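Local coordinates for UPF0311 protein RPA1785 (Rhodopseudomonas palustris, PDB 3C5O) that is of unknown function but folds into a closed antiparallel beta-barrel and belongs to the UPF0311 (DUF3237) family, at residues B[46-51]-B[74-79]; B[66-71]-B[90-95]; B[80-85]-B[121-126]. All blocks are in the same frame, centred on the assembly; numbering follows the deposited sequence.

Interaction 1 of 3, residues B[46-51]-B[74-79]; sequences EGISGQ and YAFETD
Q51 and E77 clasp each other through two backbone bonds, Q51 N to E77 O at 2.9 Å and E77 N to Q51 O at 3.0 Å, so they form an antiparallel hydrogen-bonded pair. One step along, G50 faces T78 as a non-hydrogen-bonded pair with the CA atoms of G50 and T78 only 3.9 Å apart. That closeness suits a residue without a side chain, since a CB on G50 would run into F76 CD1 and the carbonyl oxygen of E77.

F76 illustrates how a strand residue can serve backbone and core at once. Its CB lies against Q51 O, 3.3 Å away. CG then sits between the backbone N and the carbonyl carbon (chi1 65°), which swings the ring over toward the start of the partner strand. There CE1 meets I48 CD1 at 3.9 Å, and CZ touches the same methyl, the two side chains crossing at about a right angle. T78 CG2 approaches the ring edge in its plane, while V84 and V43 of neighbouring strands also pack on F76.

Past T78, D79 N donates to S49 O (2.9 Å). A water closes the same end: it accepts from S49 N and donates to D79 OD1, 2.8 Å away, bringing the carboxylate back to the partner backbone. T78 OG1 turns to D80 and A82 instead. An antiparallel pair of neighbouring strands, with F76 and I48 meeting beside the backbone bonds, is what a beta hairpin contributes to a barrel wall, here strands 48-62 and 68-78.

Interaction 2 of 3, residues B[66-71]-B[90-95]; sequences ELIELE and GIRFGP
R92 and L70 pack on the same face of the sheet, where L70 CD2 lies 4.0 Å from R92 NH1 and the two side chains cross at about a right angle. The arginine starts out extended, with CG opposite the backbone N (chi1 177°), then bends at chi3 (76°), which brings its guanidinium beside the end of I68; I68 CD1 is 3.4 Å from R92 NH2. L70 CD1 lies alongside the G90 backbone, 3.8 Å from I91 N. Between the strands the backbones exchange four bonds, among them I68 N to R92 O at 2.8 Å.

L67, modelled in two conformers, spreads its branches in the one described: CD1 meets I91 CG2 and CD2 meets F93 CG at 3.5 Å, obliquely to the ring. With an alanine at F93, L67 CD2 would probably keep little beyond the CB to rest on, and a gap would be likely to open toward L99.

Strand 48-62 flanks I68 and L70, and strand 114-122 supplies F115 for a cation-pi contact with R92. Helix 96-103 closes over this end through L99 and L102, while its R100 and K103 form salt bridges with E66.

Interaction 3 of 3, residues B[80-85]-B[121-126]; sequences DGAVVY and FETGHP
An antiparallel strand pairing joins Y85 to E122 where the beginning of strand 83-93 runs beside the last part of strand 114-122. Y85 N donates to E122 O (3.0 Å) and E122 N returns the bond to Y85 O. Beyond that pair the chains stay side by side, but the bonding passes to side chains, first T123: its OG1 reaches V83 O at 2.9 Å from above the carbonyl plane, and V84 CG2 packs against T123 CB.

With H125 CG anti to N (chi1 -159°), its CB presses on A82 CB at 3.4 Å and its imidazole runs on beside the A82 backbone, CD2 near A82 N, NE2 making a weak bond to D80 O. ND1 accepts from N127 N, which, with Y128 packed edge-to-face on the imidazole, probably sets the turn of the ring.

Y85 and E122 run side by side, and E122 OE1 meets the tyrosine ring at its edge, 3.4 Å from Y85 CD2, the ring and carboxylate planes 74° apart. Since OE1 also pairs with R33 of the second subunit and OE2 with R120, the carboxylate would probably stay ionised despite burial, its charge linking this barrel end to the neighbouring subunit.

Reading from the N terminus, interaction 1 opens at 46-51 on strand 48-62 and closes a loop of 22 residues when 74-79 returns beside it. Before that closure, interaction 2 has already opened at 66-71, earlier on strand 68-78, and it closes at 90-95, so the two cross. Interaction 3 opens at 80-85, after interaction 1 is complete, and closes at 121-126 beyond helix 96-103; it crosses interaction 2 and follows interaction 1 in series. Interactions 1 and 3, centres about 8 Å apart, touch through F76 and V84. Interaction 2 lies on the opposite side of the chain's centre. Together the three contacts bind four consecutive barrel strands, 48-62 through 114-122.

Interaction 1 of 3, residues B[46-51]-B[74-79]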
loop_
_atom_site.group_PDB
_atom_site.type_symbol
_atom_site.label_atom_id
_atom_site.label_comp_id
_atom_site.label_asym_id
_atom_site.label_seq_id
_atom_site.Cartn_x
_atom_site.Cartn_y
_atom_site.Cartn_z
ATOM N N GLU B 46 25.900 -9.833 13.366
ATOM C CA GLU B 46 26.878 -9.091 14.185
ATOM C C GLU B 46 26.211 -7.850 14.740
ATOM O O GLU B 46 25.675 -7.036 13.989
ATOM C CB GLU B 46 28.080 -8.632 13.360
ATOM C CG GLU B 46 28.981 -9.713 12.834
ATOM C CD GLU B 46 30.364 -9.171 12.501
ATOM O OE1 GLU B 46 30.629 -7.979 12.810
ATOM O OE2 GLU B 46 31.188 -9.941 11.940
ATOM N N GLY B 47 26.247 -7.692 16.055
ATOM C CA GLY B 47 25.653 -6.502 16.679
ATOM C C GLY B 47 24.153 -6.391 16.502
ATOM O O GLY B 47 23.586 -5.287 16.500
ATOM N N ILE B 48 23.506 -7.538 16.330
ATOM C CA ILE B 48 22.045 -7.604 16.421
ATOM C C ILE B 48 21.609 -8.989 16.870
ATOM O O ILE B 48 22.001 -9.989 16.283
ATOM C CB ILE B 48 21.344 -7.127 15.125
ATOM C CG1 ILE B 48 19.826 -7.054 15.320
ATOM C CG2 ILE B 48 21.799 -7.949 13.927
ATOM C CD1 ILE B 48 19.117 -6.221 14.271
ATOM N N SER B 49 20.845 -9.031 17.956
ATOM C CA SER B 49 20.334 -10.276 18.491
ATOM C C SER B 49 18.945 -10.040 19.048
ATOM O O SER B 49 18.773 -9.293 20.010
ATOM C CB SER B 49 21.256 -10.828 19.568
ATOM O OG SER B 49 20.580 -11.812 20.320
ATOM N N GLY B 50 17.957 -10.676 18.442
ATOM C CA GLY B 50 16.584 -10.384 18.778
ATOM C C GLY B 50 15.683 -11.586 18.801
ATOM O O GLY B 50 16.062 -12.677 18.411
ATOM N N GLN B 51 14.472 -11.374 19.279
ATOM C CA GLN B 51 13.476 -12.414 19.348
ATOM C C GLN B 51 12.294 -11.879 18.536
ATOM O O GLN B 51 11.896 -10.727 18.722
ATOM C CB GLN B 51 13.098 -12.613 20.820
ATOM C CG GLN B 51 12.899 -14.056 21.305
ATOM C CD GLN B 51 14.114 -14.968 21.098
ATOM O OE1 GLN B 51 15.275 -14.551 21.193
ATOM N NE2 GLN B 51 13.834 -16.231 20.805
ATOM N N TYR B 74 5.284 -8.193 11.015
ATOM C CA TYR B 74 5.576 -8.643 12.357
ATOM C C TYR B 74 6.608 -7.719 12.988
ATOM O O TYR B 74 6.923 -6.657 12.436
ATOM C CB TYR B 74 6.087 -10.086 12.324
ATOM C CG TYR B 74 7.265 -10.340 11.400
ATOM C CD1 TYR B 74 8.556 -10.514 11.901
ATOM C CD2 TYR B 74 7.082 -10.434 10.015
ATOM C CE1 TYR B 74 9.645 -10.778 11.042
ATOM C CE2 TYR B 74 8.154 -10.698 9.156
ATOM C CZ TYR B 74 9.428 -10.873 9.678
ATOM O OH TYR B 74 10.474 -11.151 8.814
ATOM N N ALA B 75 7.151 -8.122 14.134
ATOM C CA ALA B 75 8.092 -7.278 14.846
ATOM C C ALA B 75 9.116 -8.145 15.537
ATOM O O ALA B 75 8.861 -9.327 15.824
ATOM C CB ALA B 75 7.371 -6.408 15.848
ATOM N N PHE B 76 10.287 -7.574 15.799
ATOM C CA PHE B 76 11.201 -8.206 16.733
ATOM C C PHE B 76 11.704 -7.233 17.774
ATOM O O PHE B 76 11.712 -6.016 17.564
ATOM C CB PHE B 76 12.342 -8.962 16.023
ATOM C CG PHE B 76 13.296 -8.098 15.238
ATOM C CD1 PHE B 76 14.408 -7.495 15.861
ATOM C CD2 PHE B 76 13.139 -7.945 13.860
ATOM C CE1 PHE B 76 15.320 -6.719 15.129
ATOM C CE2 PHE B 76 14.048 -7.193 13.103
ATOM C CZ PHE B 76 15.147 -6.572 13.738
ATOM N N GLU B 77 12.085 -7.787 18.916
ATOM C CA GLU B 77 12.718 -7.035 19.970
ATOM C C GLU B 77 14.160 -7.510 20.218
ATOM O O GLU B 77 14.405 -8.700 20.434
ATOM C CB GLU B 77 11.904 -7.135 21.258
ATOM C CG GLU B 77 12.421 -6.209 22.328
ATOM C CD GLU B 77 11.565 -6.195 23.585
ATOM O OE1 GLU B 77 10.798 -7.170 23.804
ATOM O OE2 GLU B 77 11.677 -5.202 24.364
ATOM N N THR B 78 15.101 -6.569 20.222
ATOM C CA THR B 78 16.494 -6.897 20.481
ATOM C C THR B 78 16.841 -7.037 21.971
ATOM O O THR B 78 16.082 -6.586 22.862
ATOM C CB THR B 78 17.426 -5.879 19.870
ATOM O OG1 THR B 78 17.358 -4.662 20.627
ATOM C CG2 THR B 78 17.071 -5.642 18.415
ATOM N N ASP B 79 17.996 -7.655 22.231
ATOM C CA ASP B 79 18.429 -7.922 23.594
ATOM C C ASP B 79 18.695 -6.630 24.386
ATOM O O ASP B 79 18.703 -6.639 25.621
ATOM C CB ASP B 79 19.639 -8.904 23.640
ATOM C CG ASP B 79 20.871 -8.417 22.840
ATOM O OD1 ASP B 79 20.753 -7.486 22.014
ATOM O OD2 ASP B 79 21.974 -8.992 23.029
HETATM O O HOH W 1 21.415 -6.474 19.456
#

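Interaction 2 of 3, residues B[66-71]-B[90-95]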
loop_
_atom_site.group_PDB
_atom_site.type_symbol
_atom_site.label_atom_id
_atom_site.label_comp_id
_atom_site.label_asym_id
_atom_site.label_seq_id
_atom_site.Cartn_x
_atom_site.Cartn_y
_atom_site.Cartn_z
ATOM N N GLU B 66 1.195 -20.347 -9.604
ATOM C CA GLU B 66 1.751 -20.857 -8.345
ATOM C C GLU B 66 2.856 -19.999 -7.731
ATOM O O GLU B 66 3.363 -20.329 -6.664
ATOM C CB GLU B 66 2.199 -22.305 -8.454
ATOM C CG GLU B 66 1.079 -23.250 -8.907
ATOM C CD GLU B 66 0.549 -24.105 -7.772
ATOM O OE1 GLU B 66 0.374 -25.316 -8.033
ATOM O OE2 GLU B 66 0.335 -23.592 -6.633
ATOM N N LEU B 67 3.222 -18.922 -8.422
ATOM C CA LEU B 67 3.978 -17.825 -7.842
ATOM C C LEU B 67 3.275 -17.408 -6.550
ATOM O O LEU B 67 2.047 -17.321 -6.510
ATOM C CB LEU B 67 3.993 -16.659 -8.836
ATOM C CG LEU B 67 4.835 -15.366 -8.753
ATOM C CD1 LEU B 67 4.664 -14.594 -7.462
ATOM C CD2 LEU B 67 6.277 -15.626 -9.085
ATOM N N ILE B 68 4.044 -17.190 -5.490
ATOM C CA ILE B 68 3.486 -16.672 -4.244
ATOM C C ILE B 68 4.008 -15.275 -3.973
ATOM O O ILE B 68 5.212 -15.064 -3.950
ATOM C CB ILE B 68 3.795 -17.580 -3.059
ATOM C CG1 ILE B 68 3.218 -18.978 -3.320
ATOM C CG2 ILE B 68 3.186 -17.001 -1.789
ATOM C CD1 ILE B 68 3.542 -19.984 -2.226
ATOM N N GLU B 69 3.066 -14.333 -3.819
ATOM C CA GLU B 69 3.319 -12.967 -3.417
ATOM C C GLU B 69 3.278 -12.932 -1.891
ATOM O O GLU B 69 2.276 -13.313 -1.295
ATOM C CB GLU B 69 2.261 -12.035 -4.019
ATOM C CG GLU B 69 2.319 -11.924 -5.554
ATOM C CD GLU B 69 1.187 -11.065 -6.141
ATOM O OE1 GLU B 69 1.022 -11.037 -7.382
ATOM O OE2 GLU B 69 0.452 -10.402 -5.368
ATOM N N LEU B 70 4.384 -12.523 -1.257
ATOM C CA LEU B 70 4.438 -12.516 0.186
ATOM C C LEU B 70 4.298 -11.094 0.689
ATOM O O LEU B 70 4.735 -10.146 0.044
ATOM C CB LEU B 70 5.776 -13.055 0.688
ATOM C CG LEU B 70 6.539 -14.008 -0.225
ATOM C CD1 LEU B 70 7.976 -13.864 0.161
ATOM C CD2 LEU B 70 6.058 -15.407 -0.056
ATOM N N GLU B 71 3.714 -10.968 1.867
ATOM C CA GLU B 71 3.504 -9.669 2.497
ATOM C C GLU B 71 3.363 -9.940 3.973
ATOM O O GLU B 71 2.275 -10.142 4.464
ATOM C CB GLU B 71 2.263 -9.012 1.904
ATOM C CG GLU B 71 1.934 -7.641 2.402
ATOM C CD GLU B 71 1.089 -6.894 1.385
ATOM O OE1 GLU B 71 -0.108 -7.278 1.150
ATOM O OE2 GLU B 71 1.656 -5.953 0.782
ATOM N N GLY B 90 7.741 -9.809 -0.959
ATOM C CA GLY B 90 8.483 -10.423 -2.014
ATOM C C GLY B 90 7.757 -11.483 -2.788
ATOM O O GLY B 90 6.531 -11.438 -2.956
ATOM N N ILE B 91 8.542 -12.422 -3.300
ATOM C CA ILE B 91 8.001 -13.499 -4.100
ATOM C C ILE B 91 8.695 -14.823 -3.828
ATOM O O ILE B 91 9.854 -14.876 -3.444
ATOM C CB ILE B 91 7.973 -13.170 -5.641
ATOM C CG1 ILE B 91 9.339 -12.852 -6.199
ATOM C CG2 ILE B 91 7.067 -11.968 -5.959
ATOM C CD1 ILE B 91 9.339 -12.819 -7.707
ATOM N N ARG B 92 7.936 -15.897 -3.982
ATOM C CA ARG B 92 8.511 -17.215 -4.038
ATOM C C ARG B 92 7.990 -17.915 -5.284
ATOM O O ARG B 92 6.781 -17.952 -5.541
ATOM C CB ARG B 92 8.185 -17.996 -2.784
ATOM C CG ARG B 92 8.719 -19.402 -2.845
ATOM C CD ARG B 92 8.779 -19.981 -1.474
ATOM N NE ARG B 92 7.455 -20.358 -0.997
ATOM C CZ ARG B 92 6.876 -19.886 0.100
ATOM N NH1 ARG B 92 7.482 -18.990 0.873
ATOM N NH2 ARG B 92 5.678 -20.334 0.430
ATOM N N PHE B 93 8.920 -18.463 -6.061
ATOM C CA PHE B 93 8.616 -19.125 -7.323
ATOM C C PHE B 93 9.610 -20.282 -7.494
ATOM O O PHE B 93 10.475 -20.488 -6.642
ATOM C CB PHE B 93 8.700 -18.112 -8.481
ATOM C CG PHE B 93 7.989 -18.551 -9.760
ATOM C CD1 PHE B 93 8.527 -18.233 -11.007
ATOM C CD2 PHE B 93 6.778 -19.254 -9.715
ATOM C CE1 PHE B 93 7.884 -18.615 -12.180
ATOM C CE2 PHE B 93 6.121 -19.650 -10.896
ATOM C CZ PHE B 93 6.676 -19.324 -12.130
ATOM N N GLY B 94 9.468 -21.034 -8.569
ATOM C CA GLY B 94 10.304 -22.197 -8.850
ATOM C C GLY B 94 9.552 -23.185 -9.746
ATOM O O GLY B 94 8.429 -22.908 -10.160
ATOM N N PRO B 95 10.166 -24.336 -10.069
ATOM C CA PRO B 95 9.432 -25.434 -10.753
ATOM C C PRO B 95 8.143 -25.827 -10.008
ATOM O O PRO B 95 8.172 -25.957 -8.783
ATOM C CB PRO B 95 10.426 -26.592 -10.712
ATOM C CG PRO B 95 11.770 -25.945 -10.636
ATOM C CD PRO B 95 11.580 -24.673 -9.833
HETATM O O HOH W 2 5.446 -20.220 -4.949
#

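Interaction 3 of 3, residues B[80-85]-B[121-126]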
loop_
_atom_site.group_PDB
_atom_site.type_symbol
_atom_site.label_atom_id
_atom_site.label_comp_id
_atom_site.label_asym_id
_atom_site.label_seq_id
_atom_site.Cartn_x
_atom_site.Cartn_y
_atom_site.Cartn_z
ATOM N N ASP B 80 18.898 -5.532 23.664
ATOM C CA ASP B 80 19.262 -4.251 24.273
ATOM C C ASP B 80 18.093 -3.260 24.183
ATOM O O ASP B 80 18.236 -2.084 24.504
ATOM C CB ASP B 80 20.590 -3.688 23.698
ATOM C CG ASP B 80 20.517 -3.357 22.191
ATOM O OD1 ASP B 80 19.711 -3.956 21.445
ATOM O OD2 ASP B 80 21.292 -2.497 21.737
ATOM N N GLY B 81 16.938 -3.740 23.728
ATOM C CA GLY B 81 15.690 -3.047 24.029
ATOM C C GLY B 81 14.970 -2.341 22.906
ATOM O O GLY B 81 13.998 -1.607 23.155
ATOM N N ALA B 82 15.430 -2.554 21.680
ATOM C CA ALA B 82 14.753 -2.029 20.503
ATOM C C ALA B 82 13.574 -2.911 20.111
ATOM O O ALA B 82 13.659 -4.142 20.177
ATOM C CB ALA B 82 15.709 -1.942 19.347
ATOM N N VAL B 83 12.483 -2.271 19.704
ATOM C CA VAL B 83 11.381 -2.951 19.047
ATOM C C VAL B 83 11.432 -2.524 17.602
ATOM O O VAL B 83 11.432 -1.342 17.308
ATOM C CB VAL B 83 10.020 -2.594 19.690
ATOM C CG1 VAL B 83 8.869 -3.193 18.910
ATOM C CG2 VAL B 83 10.002 -3.086 21.141
ATOM N N VAL B 84 11.512 -3.502 16.712
ATOM C CA VAL B 84 11.620 -3.266 15.270
ATOM C C VAL B 84 10.437 -3.900 14.577
ATOM O O VAL B 84 10.223 -5.115 14.657
ATOM C CB VAL B 84 12.946 -3.832 14.649
ATOM C CG1 VAL B 84 13.090 -3.383 13.198
ATOM C CG2 VAL B 84 14.192 -3.361 15.467
ATOM N N TYR B 85 9.651 -3.052 13.918
ATOM C CA TYR B 85 8.542 -3.484 13.067
ATOM C C TYR B 85 9.062 -3.879 11.675
ATOM O O TYR B 85 9.840 -3.146 11.060
ATOM C CB TYR B 85 7.513 -2.353 13.025
ATOM C CG TYR B 85 6.503 -2.422 11.897
ATOM C CD1 TYR B 85 5.679 -3.538 11.725
ATOM C CD2 TYR B 85 6.351 -1.347 11.023
ATOM C CE1 TYR B 85 4.771 -3.603 10.666
ATOM C CE2 TYR B 85 5.446 -1.394 9.998
ATOM C CZ TYR B 85 4.661 -2.513 9.815
ATOM O OH TYR B 85 3.751 -2.511 8.773
ATOM N N PHE B 121 12.222 -1.906 7.673
ATOM C CA PHE B 121 12.213 -1.811 9.130
ATOM C C PHE B 121 11.813 -0.436 9.613
ATOM O O PHE B 121 12.112 0.572 8.957
ATOM C CB PHE B 121 13.601 -2.173 9.676
ATOM C CG PHE B 121 14.116 -3.484 9.159
ATOM C CD1 PHE B 121 13.590 -4.673 9.632
ATOM C CD2 PHE B 121 15.108 -3.517 8.182
ATOM C CE1 PHE B 121 14.036 -5.898 9.130
ATOM C CE2 PHE B 121 15.592 -4.734 7.682
ATOM C CZ PHE B 121 15.046 -5.926 8.153
ATOM N N GLU B 122 11.127 -0.399 10.730
ATOM C CA GLU B 122 10.849 0.824 11.435
ATOM C C GLU B 122 11.195 0.636 12.881
ATOM O O GLU B 122 10.716 -0.273 13.509
ATOM C CB GLU B 122 9.377 1.175 11.348
ATOM C CG GLU B 122 8.897 1.648 10.026
ATOM C CD GLU B 122 7.442 2.063 10.056
ATOM O OE1 GLU B 122 6.846 2.059 11.123
ATOM O OE2 GLU B 122 6.893 2.414 9.025
ATOM N N THR B 123 12.025 1.526 13.396
ATOM C CA THR B 123 12.380 1.551 14.805
ATOM C C THR B 123 12.781 2.910 15.345
ATOM O O THR B 123 13.330 3.717 14.663
ATOM C CB THR B 123 13.459 0.554 15.115
ATOM O OG1 THR B 123 13.633 0.448 16.509
ATOM C CG2 THR B 123 14.695 0.938 14.501
ATOM N N GLY B 124 12.494 3.141 16.606
ATOM C CA GLY B 124 12.863 4.377 17.246
ATOM C C GLY B 124 14.205 4.327 17.931
ATOM O O GLY B 124 14.845 5.320 18.139
ATOM N N HIS B 125 14.622 3.135 18.269
ATOM C CA HIS B 125 15.872 2.908 19.031
ATOM C C HIS B 125 17.077 3.526 18.325
ATOM O O HIS B 125 17.285 3.277 17.138
ATOM C CB HIS B 125 16.144 1.425 19.263
ATOM C CG HIS B 125 17.081 1.162 20.418
ATOM N ND1 HIS B 125 18.432 1.445 20.369
ATOM C CD2 HIS B 125 16.852 0.648 21.652
ATOM C CE1 HIS B 125 18.990 1.125 21.523
ATOM N NE2 HIS B 125 18.059 0.613 22.306
ATOM N N PRO B 126 17.860 4.344 19.051
ATOM C CA PRO B 126 19.014 5.041 18.476
ATOM C C PRO B 126 20.048 4.168 17.787
ATOM O O PRO B 126 20.694 4.654 16.866
ATOM C CB PRO B 126 19.643 5.746 19.693
ATOM C CG PRO B 126 18.521 5.959 20.589
ATOM C CD PRO B 126 17.640 4.747 20.453
#